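Local coordinates for tartronate semialdehyde reductase (Salmonella typhimurium, PDB 1VPD), which probably catalyses the NAD(P)H-dependent reduction of tartronate semialdehyde to D-glycerate, the last step of galactarate degradation, at residues A224-D229 against N279-A284; M228-K233 against Y288-A293. All blocks are in the same frame, centred on the assembly; numbering follows the deposited sequence.

Contact 1: residues A224-D229 against N279-A284; sequences APMVMD and NDDHSA
Asp281 OD2 is the polar atom on which this contact turns: Met226 reaches it across the gap with its terminal methyl, while two donors of Ser283 hold it from within its own loop. The hydroxyl of Ser283 gives the shorter bond, OG to Asp281 OD2 at 2.8 Å, along the anti lone pair. The backbone N of Ser283 reaches the same Asp281 OD2 at 3.0 Å from above the carboxylate plane, closing an Asx turn. With CG anti to the backbone N (chi1 -176°), the carboxylate of Asp281 is placed where both donors of Ser283 reach OD2. A salt bridge from Lys223 also ends on OD2, and the backbone N of Phe236 binds OD1, so both carboxylate oxygens have partners.

From the helix side the crossing is made by methyl groups, which lie mostly against oxygen atoms. The selenomethionine Met226 bends at its last torsion and meets the aspartate at roughly a right angle, its CE 3.6 Å from Asp281 OD2 and 3.9 Å from Ser283 OG. At the next residue, Val227 lays CG2 against Ser283, 3.7 Å from the carbonyl O and 4.1 Å from CB. Val227 also touches Met189 of helix 170-198.

Between 224-229 and 279-284 the touch is van der Waals only. Lys223, one residue earlier on the same helix, adds the charged tie, probably stabilising the buried carboxylate as an anion while linking helix to turn.

Contact 2: residues M228-K233 against Y288-A293; sequences MDRNFK and YYEKLA
Charge pairing dominates here, and it is the work of Arg230 and Glu290, whose side chains approach from opposite directions. The guanidinium grips the carboxylate end-on with two nitrogens, one for each oxygen. Arg230 NH1 binds Glu290 OE2 at 2.8 Å, using the syn lone pair of that oxygen, somewhat bent at 153°. The partner bond, Arg230 NH2 to Glu290 OE1 at 2.9 Å, is almost straight at 176°. With the two planes only 30° apart, the pair forms a nearly flat bidentate salt bridge. Glu290 OE2 also accepts from the backbone N of Val297, which would help fix the carboxylate's rotation.

Nonpolar support comes from Phe232: its CZ lies 3.9 Å above the centre of the Arg230 guanidinium, so the ring points its rim at the face of the cation.

Backbone conformation sets the starting point. Arg230 has a positive phi in the Schellman motif that ends helix 218-228, and its chain folds at chi2 and chi3 to bring the guanidinium round to the glutamate. Farther along, Asn231 OD1 takes the backbone N of Lys233 in an Asx turn.

The salt bridge thus joins the turn just after helix 218-228 to helix 285-293, whose Tyr289 and Ala293 side chains rest on helix 170-198.

Followed from the N terminus, the chain builds the Rossmann-type domain, runs through the long helix 170-198 and reaches helix 218-228, where both contacts begin. Their first segments overlap at Met228 and Asp229. The chain then makes helices 238-255 and 260-274 before contact 1 closes the loop at 279-284; contact 2 closes a few residues later at 288-293. As each end of contact 2 lies further along than its counterpart, the two closures cross in sequence order rather than nest. Their centres are 7 Å apart, and a probable backbone hydrogen bond from Asp281 N to Phe232 O connects them directly. Together they tie helix 218-228 and its following loop to the approach and body of helix 285-293 in the all-helical C-terminal part.

Contact 1: residues A224-D229 against N279-A284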
loop_
_atom_site.group_PDB
_atom_site.type_symbol
_atom_site.label_atom_id
_atom_site.label_comp_id
_atom_site.label_asym_id
_atom_site.label_seq_id
_atom_site.Cartn_x
_atom_site.Cartn_y
_atom_site.Cartn_z
ATOM N N ALA A 224 -6.552 -10.489 13.926
ATOM C CA ALA A 224 -6.642 -11.426 15.058
ATOM C C ALA A 224 -6.927 -12.852 14.579
ATOM O O ALA A 224 -6.278 -13.795 15.041
ATOM C CB ALA A 224 -7.645 -10.983 16.139
ATOM N N PRO A 225 -7.875 -13.023 13.659
ATOM C CA PRO A 225 -8.128 -14.366 13.112
ATOM C C PRO A 225 -6.894 -14.973 12.442
ATOM O O PRO A 225 -6.640 -16.176 12.636
ATOM C CB PRO A 225 -9.282 -14.127 12.131
ATOM C CG PRO A 225 -9.976 -12.928 12.704
ATOM C CD PRO A 225 -8.825 -12.037 13.117
HETATM N N MSE A 226 -6.127 -14.172 11.700
HETATM C CA MSE A 226 -4.921 -14.660 11.034
HETATM C C MSE A 226 -3.905 -15.160 12.046
HETATM O O MSE A 226 -3.349 -16.247 11.901
HETATM C CB MSE A 226 -4.306 -13.574 10.143
HETATM C CG MSE A 226 -5.185 -13.177 8.973
HETATM SE SE MSE A 226 -4.347 -11.875 7.792
HETATM C CE MSE A 226 -2.806 -12.911 7.161
ATOM N N VAL A 227 -3.635 -14.355 13.075
ATOM C CA VAL A 227 -2.710 -14.771 14.119
ATOM C C VAL A 227 -3.166 -16.085 14.755
ATOM O O VAL A 227 -2.378 -17.014 14.893
ATOM C CB VAL A 227 -2.564 -13.689 15.218
ATOM C CG1 VAL A 227 -1.708 -14.204 16.362
ATOM C CG2 VAL A 227 -1.968 -12.415 14.646
HETATM N N MSE A 228 -4.431 -16.162 15.145
HETATM C CA MSE A 228 -4.881 -17.294 15.918
HETATM C C MSE A 228 -4.898 -18.565 15.057
HETATM O O MSE A 228 -4.661 -19.656 15.577
HETATM C CB MSE A 228 -6.247 -17.006 16.551
HETATM C CG MSE A 228 -6.170 -15.949 17.644
HETATM SE SE MSE A 228 -7.837 -15.787 18.568
HETATM C CE MSE A 228 -8.826 -14.918 17.221
ATOM N N ASP A 229 -5.128 -18.398 13.756
ATOM C CA ASP A 229 -5.110 -19.514 12.791
ATOM C C ASP A 229 -3.720 -19.829 12.238
ATOM O O ASP A 229 -3.552 -20.770 11.423
ATOM C CB ASP A 229 -6.072 -19.233 11.639
ATOM C CG ASP A 229 -7.523 -19.264 12.067
ATOM O OD1 ASP A 229 -7.834 -19.889 13.088
ATOM O OD2 ASP A 229 -8.411 -18.664 11.462
ATOM N N ASN A 279 9.222 -11.767 4.938
ATOM C CA ASN A 279 8.256 -12.072 3.893
ATOM C C ASN A 279 6.909 -12.543 4.420
ATOM O O ASN A 279 6.031 -12.943 3.631
ATOM C CB ASN A 279 8.843 -13.097 2.913
ATOM C CG ASN A 279 9.927 -12.491 2.055
ATOM O OD1 ASN A 279 9.700 -11.478 1.388
ATOM N ND2 ASN A 279 11.120 -13.055 2.112
ATOM N N ASP A 280 6.727 -12.492 5.741
ATOM C CA ASP A 280 5.434 -12.778 6.350
ATOM C C ASP A 280 4.547 -11.540 6.359
ATOM O O ASP A 280 5.045 -10.418 6.367
ATOM C CB ASP A 280 5.594 -13.247 7.790
ATOM C CG ASP A 280 6.102 -14.662 7.912
ATOM O OD1 ASP A 280 6.071 -15.433 6.919
ATOM O OD2 ASP A 280 6.507 -15.084 9.005
ATOM N N ASP A 281 3.233 -11.749 6.358
ATOM C CA ASP A 281 2.269 -10.681 6.594
ATOM C C ASP A 281 2.606 -9.953 7.882
ATOM O O ASP A 281 3.131 -10.547 8.809
ATOM C CB ASP A 281 0.863 -11.245 6.711
ATOM C CG ASP A 281 -0.190 -10.162 6.866
ATOM O OD1 ASP A 281 -0.436 -9.420 5.892
ATOM O OD2 ASP A 281 -0.813 -9.993 7.940
ATOM N N HIS A 282 2.278 -8.666 7.949
ATOM C CA HIS A 282 2.594 -7.895 9.151
ATOM C C HIS A 282 1.856 -8.286 10.445
ATOM O O HIS A 282 2.282 -7.873 11.525
ATOM C CB HIS A 282 2.581 -6.373 8.928
ATOM C CG HIS A 282 1.339 -5.778 8.332
ATOM N ND1 HIS A 282 0.244 -6.476 7.854
ATOM C CD2 HIS A 282 1.069 -4.471 8.107
ATOM C CE1 HIS A 282 -0.651 -5.615 7.380
ATOM N NE2 HIS A 282 -0.174 -4.394 7.532
ATOM N N SER A 283 0.851 -9.148 10.337
ATOM C CA SER A 283 0.287 -9.848 11.495
ATOM C C SER A 283 1.368 -10.631 12.255
ATOM O O SER A 283 1.206 -10.913 13.443
ATOM C CB SER A 283 -0.876 -10.768 11.073
ATOM O OG SER A 283 -0.466 -11.710 10.088
ATOM N N ALA A 284 2.478 -10.963 11.591
ATOM C CA ALA A 284 3.602 -11.645 12.241
ATOM C C ALA A 284 4.312 -10.790 13.300
ATOM O O ALA A 284 5.165 -11.276 14.034
ATOM C CB ALA A 284 4.594 -12.174 11.211
#

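Contact 2: residues M228-K233 against Y288-A293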
loop_
_atom_site.group_PDB
_atom_site.type_symbol
_atom_site.label_atom_id
_atom_site.label_comp_id
_atom_site.label_asym_id
_atom_site.label_seq_id
_atom_site.Cartn_x
_atom_site.Cartn_y
_atom_site.Cartn_z
HETATM N N MSE A 228 -4.431 -16.162 15.145
HETATM C CA MSE A 228 -4.881 -17.294 15.918
HETATM C C MSE A 228 -4.898 -18.565 15.057
HETATM O O MSE A 228 -4.661 -19.656 15.577
HETATM C CB MSE A 228 -6.247 -17.006 16.551
HETATM C CG MSE A 228 -6.170 -15.949 17.644
HETATM SE SE MSE A 228 -7.837 -15.787 18.568
HETATM C CE MSE A 228 -8.826 -14.918 17.221
ATOM N N ASP A 229 -5.128 -18.398 13.756
ATOM C CA ASP A 229 -5.110 -19.514 12.791
ATOM C C ASP A 229 -3.720 -19.829 12.238
ATOM O O ASP A 229 -3.552 -20.770 11.423
ATOM C CB ASP A 229 -6.072 -19.233 11.639
ATOM C CG ASP A 229 -7.523 -19.264 12.067
ATOM O OD1 ASP A 229 -7.834 -19.889 13.088
ATOM O OD2 ASP A 229 -8.411 -18.664 11.462
ATOM N N ARG A 230 -2.716 -19.067 12.678
ATOM C CA ARG A 230 -1.324 -19.229 12.268
ATOM C C ARG A 230 -1.174 -18.998 10.761
ATOM O O ARG A 230 -0.359 -19.647 10.096
ATOM C CB ARG A 230 -0.766 -20.597 12.692
ATOM C CG ARG A 230 -1.192 -21.061 14.103
ATOM C CD ARG A 230 -0.944 -19.997 15.197
ATOM N NE ARG A 230 0.465 -19.681 15.321
ATOM C CZ ARG A 230 0.949 -18.647 16.014
ATOM N NH1 ARG A 230 0.126 -17.800 16.614
ATOM N NH2 ARG A 230 2.254 -18.483 16.121
ATOM N N ASN A 231 -1.970 -18.081 10.236
ATOM C CA ASN A 231 -1.896 -17.691 8.835
ATOM C C ASN A 231 -1.151 -16.368 8.710
ATOM O O ASN A 231 -1.733 -15.316 8.950
ATOM C CB ASN A 231 -3.289 -17.540 8.264
ATOM C CG ASN A 231 -3.290 -16.967 6.857
ATOM O OD1 ASN A 231 -2.262 -16.966 6.153
ATOM N ND2 ASN A 231 -4.433 -16.437 6.451
ATOM N N PHE A 232 0.125 -16.438 8.337
ATOM C CA PHE A 232 0.955 -15.232 8.177
ATOM C C PHE A 232 1.337 -14.991 6.719
ATOM O O PHE A 232 2.368 -14.377 6.418
ATOM C CB PHE A 232 2.188 -15.326 9.072
ATOM C CG PHE A 232 1.854 -15.527 10.531
ATOM C CD1 PHE A 232 1.382 -14.479 11.289
ATOM C CD2 PHE A 232 2.020 -16.771 11.146
ATOM C CE1 PHE A 232 1.084 -14.662 12.642
ATOM C CE2 PHE A 232 1.708 -16.956 12.474
ATOM C CZ PHE A 232 1.246 -15.911 13.225
ATOM N N LYS A 233 0.502 -15.466 5.807
ATOM C CA LYS A 233 0.723 -15.262 4.381
ATOM C C LYS A 233 0.371 -13.835 3.952
ATOM O O LYS A 233 -0.718 -13.354 4.230
ATOM C CB LYS A 233 -0.147 -16.236 3.581
ATOM C CG LYS A 233 0.093 -16.187 2.079
ATOM C CD LYS A 233 -0.918 -17.033 1.294
ATOM C CE LYS A 233 -0.598 -16.985 -0.204
ATOM N NZ LYS A 233 -1.548 -17.826 -0.976
ATOM N N TYR A 288 6.711 -11.726 17.340
ATOM C CA TYR A 288 7.700 -11.060 18.173
ATOM C C TYR A 288 7.314 -11.168 19.645
ATOM O O TYR A 288 8.115 -11.562 20.497
ATOM C CB TYR A 288 7.841 -9.588 17.742
ATOM C CG TYR A 288 8.758 -8.773 18.620
ATOM C CD1 TYR A 288 10.124 -8.729 18.375
ATOM C CD2 TYR A 288 8.269 -8.038 19.692
ATOM C CE1 TYR A 288 10.986 -7.981 19.189
ATOM C CE2 TYR A 288 9.118 -7.307 20.512
ATOM C CZ TYR A 288 10.477 -7.283 20.257
ATOM O OH TYR A 288 11.318 -6.544 21.042
ATOM N N TYR A 289 6.080 -10.802 19.942
ATOM C CA TYR A 289 5.574 -10.887 21.300
ATOM C C TYR A 289 5.503 -12.333 21.803
ATOM O O TYR A 289 5.818 -12.604 22.961
ATOM C CB TYR A 289 4.200 -10.269 21.370
ATOM C CG TYR A 289 4.218 -8.755 21.373
ATOM C CD1 TYR A 289 4.307 -8.054 22.563
ATOM C CD2 TYR A 289 4.169 -8.036 20.189
ATOM C CE1 TYR A 289 4.340 -6.672 22.578
ATOM C CE2 TYR A 289 4.187 -6.641 20.190
ATOM C CZ TYR A 289 4.260 -5.970 21.390
ATOM O OH TYR A 289 4.254 -4.595 21.404
ATOM N N GLU A 290 5.076 -13.259 20.940
ATOM C CA GLU A 290 5.005 -14.670 21.326
ATOM C C GLU A 290 6.364 -15.199 21.750
ATOM O O GLU A 290 6.491 -15.961 22.709
ATOM C CB GLU A 290 4.474 -15.506 20.158
ATOM C CG GLU A 290 3.015 -15.258 19.855
ATOM C CD GLU A 290 2.506 -16.018 18.642
ATOM O OE1 GLU A 290 3.303 -16.319 17.712
ATOM O OE2 GLU A 290 1.290 -16.279 18.625
ATOM N N LYS A 291 7.399 -14.796 21.022
ATOM C CA LYS A 291 8.736 -15.284 21.283
ATOM C C LYS A 291 9.296 -14.699 22.573
ATOM O O LYS A 291 9.952 -15.393 23.350
ATOM C CB LYS A 291 9.626 -15.018 20.076
ATOM C CG LYS A 291 9.294 -16.010 18.949
ATOM C CD LYS A 291 10.014 -15.730 17.622
ATOM C CE LYS A 291 9.594 -16.773 16.576
ATOM N NZ LYS A 291 10.246 -16.588 15.248
ATOM N N LEU A 292 9.011 -13.426 22.846
ATOM C CA LEU A 292 9.518 -12.826 24.079
ATOM C C LEU A 292 8.716 -13.244 25.336
ATOM O O LEU A 292 9.288 -13.410 26.411
ATOM C CB LEU A 292 9.551 -11.290 23.955
ATOM C CG LEU A 292 10.816 -10.647 23.371
ATOM C CD1 LEU A 292 11.010 -10.993 21.921
ATOM C CD2 LEU A 292 10.724 -9.122 23.540
ATOM N N ALA A 293 7.417 -13.430 25.189
ATOM C CA ALA A 293 6.537 -13.829 26.302
ATOM C C ALA A 293 6.470 -15.348 26.492
ATOM O O ALA A 293 5.929 -15.820 27.493
ATOM C CB ALA A 293 5.152 -13.295 26.088
#